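Local coordinates for protein hydroxynitrile lyase (Passiflora edulis, PDB 5Y02) that probably acts as a lyase that cleaves cyanohydrins such as (R)-mandelonitrile, and works as a homodimer of the dimeric alpha/beta-barrel fold, at residues A[26-31]-A[44-49]; A[38-43]-A[72-77]. All blocks are in the same frame, centred on the assembly; numbering follows the deposited sequence.

Contact 1 of 2, residues A[26-31]-A[44-49]; sequences QIIADY and WKWGTD. With MXN ((2R)-hydroxy(phenyl)ethanenitrile), chain M.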
ATOM      1  N   GLN A  26      -7.874 -14.401 -13.257  1.00 17.84           N
ATOM      2  CA  GLN A  26      -6.731 -15.227 -13.619  1.00 19.14           C
ATOM      3  C   GLN A  26      -5.389 -14.517 -13.353  1.00 17.79           C
ATOM      4  O   GLN A  26      -4.441 -15.125 -12.833  1.00 16.94           O
ATOM      5  CB  GLN A  26      -6.825 -15.655 -15.094  1.00 20.48           C
ATOM      6  CG  GLN A  26      -5.777 -16.671 -15.526  1.00 21.46           C
ATOM      7  CD  GLN A  26      -5.854 -17.944 -14.715  1.00 23.20           C
ATOM      8  OE1 GLN A  26      -6.859 -18.650 -14.769  1.00 26.24           O
ATOM      9  NE2 GLN A  26      -4.820 -18.225 -13.923  1.00 23.66           N
ATOM     10  N   ILE A  27      -5.320 -13.230 -13.692  1.00 16.68           N
ATOM     11  CA  ILE A  27      -4.105 -12.458 -13.512  1.00 16.48           C
ATOM     12  C   ILE A  27      -3.740 -12.418 -12.022  1.00 16.72           C
ATOM     13  O   ILE A  27      -2.574 -12.599 -11.651  1.00 18.01           O
ATOM     14  CB  ILE A  27      -4.240 -11.038 -14.104  1.00 16.61           C
ATOM     15  CG1 ILE A  27      -4.232 -11.100 -15.636  1.00 16.55           C
ATOM     16  CG2 ILE A  27      -3.091 -10.141 -13.646  1.00 16.58           C
ATOM     17  CD1 ILE A  27      -4.732  -9.811 -16.268  1.00 16.69           C
ATOM     18  N   ILE A  28      -4.746 -12.209 -11.185  1.00 16.45           N
ATOM     19  CA  ILE A  28      -4.554 -12.132  -9.747  1.00 16.70           C
ATOM     20  C   ILE A  28      -4.138 -13.500  -9.192  1.00 17.08           C
ATOM     21  O   ILE A  28      -3.262 -13.564  -8.317  1.00 17.65           O
ATOM     22  CB  ILE A  28      -5.806 -11.568  -9.049  1.00 16.09           C
ATOM     23  CG1 ILE A  28      -5.975 -10.084  -9.450  1.00 16.78           C
ATOM     24  CG2 ILE A  28      -5.677 -11.678  -7.534  1.00 16.98           C
ATOM     25  CD1 ILE A  28      -7.344  -9.509  -9.149  1.00 16.36           C
ATOM     26  N   ALA A  29      -4.735 -14.567  -9.702  1.00 17.62           N
ATOM     27  CA  ALA A  29      -4.324 -15.923  -9.301  1.00 19.22           C
ATOM     28  C   ALA A  29      -2.878 -16.216  -9.697  1.00 20.58           C
ATOM     29  O   ALA A  29      -2.138 -16.806  -8.912  1.00 22.23           O
ATOM     30  CB  ALA A  29      -5.259 -16.976  -9.870  1.00 19.60           C
ATOM     31  N   ASP A  30      -2.484 -15.796 -10.901  1.00 20.40           N
ATOM     32  CA  ASP A  30      -1.111 -15.953 -11.391  1.00 20.05           C
ATOM     33  C   ASP A  30      -0.128 -15.195 -10.500  1.00 18.35           C
ATOM     34  O   ASP A  30       0.962 -15.669 -10.225  1.00 17.73           O
ATOM     35  CB  ASP A  30      -0.973 -15.447 -12.849  1.00 20.04           C
ATOM     36  CG  ASP A  30      -1.711 -16.321 -13.874  1.00 20.88           C
ATOM     37  OD1 ASP A  30      -2.208 -17.405 -13.529  1.00 21.32           O
ATOM     38  OD2 ASP A  30      -1.794 -15.910 -15.060  1.00 21.98           O
ATOM     39  N   TYR A  31      -0.530 -14.006 -10.060  1.00 17.70           N
ATOM     40  CA  TYR A  31       0.295 -13.190  -9.181  1.00 19.12           C
ATOM     41  C   TYR A  31       0.539 -13.920  -7.847  1.00 18.79           C
ATOM     42  O   TYR A  31       1.680 -14.098  -7.450  1.00 20.14           O
ATOM     43  CB  TYR A  31      -0.399 -11.856  -8.925  1.00 18.83           C
ATOM     44  CG  TYR A  31       0.408 -10.742  -8.309  1.00 19.35           C
ATOM     45  CD1 TYR A  31       1.720 -10.906  -7.854  1.00 20.12           C
ATOM     46  CD2 TYR A  31      -0.186  -9.497  -8.142  1.00 20.08           C
ATOM     47  CE1 TYR A  31       2.405  -9.855  -7.266  1.00 20.02           C
ATOM     48  CE2 TYR A  31       0.497  -8.452  -7.562  1.00 20.06           C
ATOM     49  CZ  TYR A  31       1.781  -8.633  -7.124  1.00 20.06           C
ATOM     50  OH  TYR A  31       2.452  -7.568  -6.561  1.00 21.70           O
ATOM     51  N   TRP A  44       2.011 -12.692   0.770  1.00 19.52           N
ATOM     52  CA  TRP A  44       1.241 -12.007  -0.261  1.00 19.07           C
ATOM     53  C   TRP A  44      -0.232 -11.969   0.137  1.00 19.13           C
ATOM     54  O   TRP A  44      -0.803 -12.976   0.606  1.00 18.86           O
ATOM     55  CB  TRP A  44       1.472 -12.657  -1.632  1.00 19.61           C
ATOM     56  CG  TRP A  44       0.744 -12.020  -2.785  1.00 19.48           C
ATOM     57  CD1 TRP A  44       1.151 -10.952  -3.542  1.00 20.10           C
ATOM     58  CD2 TRP A  44      -0.520 -12.427  -3.318  1.00 19.39           C
ATOM     59  NE1 TRP A  44       0.209 -10.681  -4.526  1.00 19.76           N
ATOM     60  CE2 TRP A  44      -0.818 -11.574  -4.409  1.00 19.45           C
ATOM     61  CE3 TRP A  44      -1.424 -13.443  -2.992  1.00 19.28           C
ATOM     62  CZ2 TRP A  44      -1.967 -11.718  -5.170  1.00 18.89           C
ATOM     63  CZ3 TRP A  44      -2.568 -13.582  -3.750  1.00 19.81           C
ATOM     64  CH2 TRP A  44      -2.837 -12.711  -4.819  1.00 19.83           C
ATOM     65  N   LYS A  45      -0.828 -10.783   0.024  1.00 17.86           N
ATOM     66  CA  LYS A  45      -2.246 -10.576   0.289  1.00 19.42           C
ATOM     67  C   LYS A  45      -2.709  -9.502  -0.684  1.00 18.58           C
ATOM     68  O   LYS A  45      -1.893  -8.746  -1.235  1.00 17.71           O
ATOM     69  CB  LYS A  45      -2.525 -10.121   1.736  1.00 22.15           C
ATOM     70  CG  LYS A  45      -1.887 -10.985   2.824  1.00 25.77           C
ATOM     71  CD  LYS A  45      -2.001 -10.385   4.222  1.00 28.80           C
ATOM     72  CE  LYS A  45      -0.926 -10.906   5.178  1.00 33.79           C
ATOM     73  NZ  LYS A  45      -0.768 -12.387   5.184  1.00 36.15           N
ATOM     74  N   TRP A  46      -4.007  -9.451  -0.914  1.00 17.38           N
ATOM     75  CA  TRP A  46      -4.562  -8.459  -1.841  1.00 17.24           C
ATOM     76  C   TRP A  46      -5.991  -8.164  -1.460  1.00 16.53           C
ATOM     77  O   TRP A  46      -6.602  -8.886  -0.653  1.00 16.25           O
ATOM     78  CB  TRP A  46      -4.482  -8.974  -3.284  1.00 17.10           C
ATOM     79  CG  TRP A  46      -5.432 -10.088  -3.558  1.00 17.78           C
ATOM     80  CD1 TRP A  46      -5.265 -11.399  -3.218  1.00 17.99           C
ATOM     81  CD2 TRP A  46      -6.718 -10.001  -4.204  1.00 18.56           C
ATOM     82  NE1 TRP A  46      -6.356 -12.123  -3.593  1.00 19.39           N
ATOM     83  CE2 TRP A  46      -7.263 -11.299  -4.210  1.00 18.87           C
ATOM     84  CE3 TRP A  46      -7.453  -8.956  -4.777  1.00 19.15           C
ATOM     85  CZ2 TRP A  46      -8.519 -11.582  -4.751  1.00 19.44           C
ATOM     86  CZ3 TRP A  46      -8.714  -9.239  -5.338  1.00 19.59           C
ATOM     87  CH2 TRP A  46      -9.231 -10.545  -5.303  1.00 20.11           C
ATOM     88  N   GLY A  47      -6.542  -7.121  -2.058  1.00 15.85           N
ATOM     89  CA  GLY A  47      -7.963  -6.877  -1.972  1.00 16.14           C
ATOM     90  C   GLY A  47      -8.428  -5.744  -2.849  1.00 16.59           C
ATOM     91  O   GLY A  47      -7.621  -5.108  -3.534  1.00 17.45           O
ATOM     92  N   THR A  48      -9.726  -5.489  -2.811  1.00 16.37           N
ATOM     93  CA  THR A  48     -10.329  -4.430  -3.615  1.00 16.47           C
ATOM     94  C   THR A  48     -10.705  -3.273  -2.729  1.00 15.85           C
ATOM     95  O   THR A  48     -11.186  -3.458  -1.612  1.00 14.65           O
ATOM     96  CB  THR A  48     -11.573  -4.938  -4.367  1.00 16.86           C
ATOM     97  OG1 THR A  48     -12.369  -5.708  -3.483  1.00 17.26           O
ATOM     98  CG2 THR A  48     -11.171  -5.824  -5.493  1.00 17.36           C
ATOM     99  N   ASP A  49     -10.494  -2.061  -3.230  1.00 15.30           N
ATOM    100  CA  ASP A  49     -10.841  -0.892  -2.468  1.00 15.90           C
ATOM    101  C   ASP A  49     -12.317  -0.900  -2.028  1.00 16.05           C
ATOM    102  O   ASP A  49     -13.215  -1.272  -2.789  1.00 16.65           O
ATOM    103  CB  ASP A  49     -10.515   0.403  -3.205  1.00 15.91           C
ATOM    104  CG  ASP A  49     -10.843   1.607  -2.358  1.00 16.49           C
ATOM    105  OD1 ASP A  49     -10.161   1.823  -1.333  1.00 16.99           O
ATOM    106  OD2 ASP A  49     -11.854   2.284  -2.673  1.00 16.78           O
TER
HETATM  107  C1  MXN M 201       5.087  -7.703  -9.949  1.00 27.71           C
HETATM  108  C2  MXN M 201       5.021  -7.424 -11.311  1.00 27.64           C
HETATM  109  C3  MXN M 201       5.685  -8.230 -12.237  1.00 27.84           C
HETATM  110  C4  MXN M 201       6.406  -9.331 -11.789  1.00 26.04           C
HETATM  111  C5  MXN M 201       6.490  -9.611 -10.432  1.00 26.86           C
HETATM  112  C6  MXN M 201       5.833  -8.806  -9.507  1.00 28.24           C
HETATM  113  C7  MXN M 201       4.395  -6.785  -9.008  1.00 29.36           C
HETATM  114  C8  MXN M 201       5.037  -5.463  -9.194  1.00 29.91           C
HETATM  115  N9  MXN M 201       5.552  -4.426  -9.348  1.00 30.58           N
HETATM  116  O10 MXN M 201       4.562  -7.222  -7.646  1.00 30.85           O

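Contact 2 of 2, residues A[38-43]-A[72-77]; sequences APEMKE and VADFLN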
ATOM      1  N   ALA A  38       8.513 -18.754  -6.054  1.00 51.72           N
ATOM      2  CA  ALA A  38       9.472 -17.886  -5.362  1.00 48.42           C
ATOM      3  C   ALA A  38       9.512 -18.152  -3.867  1.00 46.26           C
ATOM      4  O   ALA A  38       8.572 -17.796  -3.155  1.00 48.14           O
ATOM      5  CB  ALA A  38       9.118 -16.415  -5.591  1.00 47.09           C
ATOM      6  N   PRO A  39      10.612 -18.742  -3.362  1.00 47.51           N
ATOM      7  CA  PRO A  39      10.783 -18.530  -1.921  1.00 45.08           C
ATOM      8  C   PRO A  39      10.825 -17.029  -1.528  1.00 40.50           C
ATOM      9  O   PRO A  39      10.422 -16.694  -0.422  1.00 39.05           O
ATOM     10  CB  PRO A  39      12.122 -19.229  -1.607  1.00 47.58           C
ATOM     11  CG  PRO A  39      12.792 -19.430  -2.926  1.00 48.37           C
ATOM     12  CD  PRO A  39      11.681 -19.585  -3.923  1.00 47.76           C
ATOM     13  N   GLU A  40      11.272 -16.145  -2.426  1.00 35.62           N
ATOM     14  CA  GLU A  40      11.539 -14.748  -2.045  1.00 32.54           C
ATOM     15  C   GLU A  40      10.280 -13.953  -1.652  1.00 29.50           C
ATOM     16  O   GLU A  40      10.309 -13.198  -0.677  1.00 26.57           O
ATOM     17  CB  GLU A  40      12.285 -14.001  -3.150  1.00 33.49           C
ATOM     18  CG  GLU A  40      13.698 -14.513  -3.442  1.00 34.02           C
ATOM     19  CD  GLU A  40      13.773 -15.475  -4.621  1.00 36.74           C
ATOM     20  OE1 GLU A  40      12.722 -16.024  -5.033  1.00 38.37           O
ATOM     21  OE2 GLU A  40      14.894 -15.693  -5.136  1.00 36.87           O
ATOM     22  N   MET A  41       9.194 -14.112  -2.410  1.00 27.41           N
ATOM     23  CA  MET A  41       7.964 -13.354  -2.138  1.00 26.71           C
ATOM     24  C   MET A  41       7.172 -13.998  -1.013  1.00 26.51           C
ATOM     25  O   MET A  41       6.691 -15.121  -1.168  1.00 28.89           O
ATOM     26  CB  MET A  41       7.083 -13.223  -3.386  1.00 27.94           C
ATOM     27  CG  MET A  41       5.876 -12.320  -3.140  1.00 29.19           C
ATOM     28  SD  MET A  41       4.968 -11.781  -4.604  1.00 33.90           S
ATOM     29  CE  MET A  41       3.908 -13.200  -4.824  1.00 32.87           C
ATOM     30  N   LYS A  42       7.021 -13.294   0.108  1.00 24.22           N
ATOM     31  CA  LYS A  42       6.266 -13.805   1.249  1.00 25.73           C
ATOM     32  C   LYS A  42       5.073 -12.944   1.628  1.00 23.74           C
ATOM     33  O   LYS A  42       4.990 -11.759   1.266  1.00 21.38           O
ATOM     34  CB  LYS A  42       7.149 -13.896   2.494  1.00 28.93           C
ATOM     35  CG  LYS A  42       8.424 -14.689   2.338  1.00 32.21           C
ATOM     36  CD  LYS A  42       8.197 -16.153   2.016  1.00 35.78           C
ATOM     37  CE  LYS A  42       9.407 -17.002   2.421  1.00 37.49           C
ATOM     38  NZ  LYS A  42      10.735 -16.357   2.181  1.00 38.45           N
ATOM     39  N   GLU A  43       4.160 -13.579   2.368  1.00 22.74           N
ATOM     40  CA  GLU A  43       3.017 -12.925   2.981  0.57 23.58           C
ATOM     41  C   GLU A  43       2.173 -12.137   1.961  1.00 21.41           C
ATOM     42  O   GLU A  43       1.666 -11.058   2.250  1.00 18.11           O
ATOM     43  CB  GLU A  43       3.495 -12.029   4.140  0.57 26.50           C
ATOM     44  CG  GLU A  43       4.294 -12.774   5.224  0.57 28.54           C
ATOM     45  CD  GLU A  43       3.475 -13.803   6.009  0.57 31.33           C
ATOM     46  OE1 GLU A  43       2.223 -13.764   5.967  0.57 34.74           O
ATOM     47  OE2 GLU A  43       4.086 -14.660   6.691  0.57 33.39           O
ATOM     48  N   VAL A  72      16.405  -6.342  -0.055  1.00 23.12           N
ATOM     49  CA  VAL A  72      16.431  -5.819  -1.421  1.00 24.96           C
ATOM     50  C   VAL A  72      17.078  -6.792  -2.409  1.00 23.97           C
ATOM     51  O   VAL A  72      16.578  -6.950  -3.519  1.00 24.77           O
ATOM     52  CB  VAL A  72      17.113  -4.427  -1.506  1.00 24.85           C
ATOM     53  CG1 VAL A  72      17.514  -4.064  -2.939  1.00 26.05           C
ATOM     54  CG2 VAL A  72      16.178  -3.375  -0.969  1.00 25.65           C
ATOM     55  N   ALA A  73      18.175  -7.441  -2.012  1.00 24.33           N
ATOM     56  CA  ALA A  73      18.816  -8.479  -2.843  1.00 24.62           C
ATOM     57  C   ALA A  73      17.825  -9.551  -3.275  1.00 22.76           C
ATOM     58  O   ALA A  73      17.767  -9.927  -4.449  1.00 22.61           O
ATOM     59  CB  ALA A  73      19.980  -9.127  -2.096  1.00 26.12           C
ATOM     60  N   ASP A  74      17.045 -10.035  -2.318  1.00 22.46           N
ATOM     61  CA  ASP A  74      16.053 -11.066  -2.589  1.00 24.09           C
ATOM     62  C   ASP A  74      14.940 -10.540  -3.498  1.00 22.33           C
ATOM     63  O   ASP A  74      14.532 -11.238  -4.417  1.00 21.35           O
ATOM     64  CB  ASP A  74      15.462 -11.624  -1.296  1.00 25.74           C
ATOM     65  CG  ASP A  74      16.456 -12.482  -0.522  1.00 28.83           C
ATOM     66  OD1 ASP A  74      17.054 -13.381  -1.129  1.00 31.65           O
ATOM     67  OD2 ASP A  74      16.640 -12.247   0.692  1.00 31.86           O
ATOM     68  N   PHE A  75      14.497  -9.304  -3.272  1.00 20.44           N
ATOM     69  CA  PHE A  75      13.512  -8.695  -4.167  1.00 21.00           C
ATOM     70  C   PHE A  75      13.994  -8.648  -5.618  1.00 19.87           C
ATOM     71  O   PHE A  75      13.270  -9.033  -6.542  1.00 20.43           O
ATOM     72  CB  PHE A  75      13.106  -7.281  -3.715  1.00 21.07           C
ATOM     73  CG  PHE A  75      12.165  -6.623  -4.678  1.00 20.26           C
ATOM     74  CD1 PHE A  75      10.859  -7.059  -4.773  1.00 20.40           C
ATOM     75  CD2 PHE A  75      12.610  -5.660  -5.556  1.00 21.54           C
ATOM     76  CE1 PHE A  75       9.971  -6.486  -5.679  1.00 20.41           C
ATOM     77  CE2 PHE A  75      11.741  -5.088  -6.479  1.00 21.48           C
ATOM     78  CZ  PHE A  75      10.425  -5.513  -6.546  1.00 21.61           C
ATOM     79  N   LEU A  76      15.213  -8.173  -5.813  1.00 19.56           N
ATOM     80  CA  LEU A  76      15.770  -8.023  -7.142  1.00 21.46           C
ATOM     81  C   LEU A  76      16.042  -9.371  -7.825  1.00 23.04           C
ATOM     82  O   LEU A  76      15.804  -9.518  -9.025  1.00 24.26           O
ATOM     83  CB  LEU A  76      17.015  -7.145  -7.088  1.00 22.76           C
ATOM     84  CG  LEU A  76      16.736  -5.674  -6.761  1.00 22.28           C
ATOM     85  CD1 LEU A  76      18.020  -4.915  -6.470  1.00 22.76           C
ATOM     86  CD2 LEU A  76      15.974  -4.999  -7.900  1.00 23.72           C
ATOM     87  N   ASN A  77      16.484 -10.365  -7.061  1.00 24.31           N
ATOM     88  CA  ASN A  77      16.572 -11.743  -7.606  1.00 25.67           C
ATOM     89  C   ASN A  77      15.192 -12.246  -8.059  1.00 24.54           C
ATOM     90  O   ASN A  77      15.055 -12.783  -9.153  1.00 24.88           O
ATOM     91  CB  ASN A  77      17.182 -12.702  -6.579  1.00 27.05           C
ATOM     92  CG  ASN A  77      18.673 -12.473  -6.379  1.00 29.40           C
ATOM     93  OD1 ASN A  77      19.381 -12.069  -7.305  1.00 32.87           O
ATOM     94  ND2 ASN A  77      19.157 -12.733  -5.168  1.00 32.01           N
TER
HETATM   95  O   HOH W   1      16.998 -14.538  -3.549  1.00 38.35           O

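Contact 1 of 2, residues A[26-31]-A[44-49]
I28 and Y31 face W44 and W46 where residues 26-31 of helix 21-37 run nearly antiparallel (160°) to strand 44-48, the axes of these short pieces 10.4 Å apart at closest approach. Packing of a helix on a sheet rests here on two indoles used in different ways. W46 offers a face: I28 CG2 stands over its six-membered ring in a CH-pi contact, 3.9 Å from the centroid and 17° off the normal. I28 CG2 lies anti to the backbone N, which carries this methyl out to the indole. W44 instead turns an edge toward the phenol ring of Y31, an edge-to-face pair with planes at 57°, and W44 NE1 sits 3.4 Å above the centre of that ring. At the far end of the same indole, W44 CH2 comes within 3.6 Å of the backbone O of I28. With an alanine here, the face of Y31 would probably lose its NE1 edge and a gap open beside the I28 carbonyl, although F87, F91 and Y65 still touch the phenol. The backbone of W46 is hydrogen-bonded to the second subunit, whose N106 also reaches W46 O. Y31 OH is hydrogen-bonded to O10 of the bound (R)-mandelonitrile, at an unusually short and doubtful 2.4 Å; H9 also binds this ligand. Apolar and aromatic contacts thus back a tyrosine whose hydroxyl, the one polar atom of its side chain, reaches the bound cyanohydrin.

Contact 2 of 2, residues A[38-43]-A[72-77]
D74 is the first residue of helix 72-79 to meet the 38-43 loop, its CA 5.9 Å from that of E40. The contact shows how a surface loop can lean on a helix without any direct hydrogen bond. E40 CG rests 3.5 Å from the backbone O of D74 and 4.0 Å from D74 CB, so aliphatic carbon does the touching. The D74 carboxylate divides its partners: OD2 takes a hydrogen bond from S71 OG just ahead of the helix, and OD1 receives one from a water, 2.7 Å away. The same water donates to E40 OE2 at 2.9 Å, the bend of E40 at chi2 (97°) bringing its carboxylate round. It therefore links two carboxylates whose nearest oxygens, E40 OE2 and D74 OD1, stay 5.1 Å apart, and probably eases their repulsion. F75, next along, leaves the backbone away from the loop, and its ring meets H9, F69 and F79. One turn after D74, N77 ND2 gives the water a longer bond of 3.2 Å, and N77 CB lies 4.0 Å from E40 OE2. The arrangement, a water shared by two carboxylates and an amide, joins the loop after helix 21-37 to helix 72-79 at the surface of the dimeric alpha/beta-barrel (Dabb) fold.

Centres of the two contacts lie about 17 Å apart within one stress-responsive A/B barrel domain, and their segments alternate along the chain: 26-31, 38-43, 44-49, 72-77. The loop of contact 2 follows helix 21-37 and leads directly into strand 44-48, so both elements of contact 1 are tied to it. Contacts 1 and 2 also meet in space, where M41 CE packs 3.6 Å from Y31 O. Contact 1 is buried and joins a helix to the strand that is outermost within this chain, where the second subunit joins it, whereas contact 2 is a hydrated surface junction. Contact 1 reaches the ligand through Y31, helix 72-79 through F78 and F79, so pocket residues sit on two helices whose contacts here both touch the second subunit.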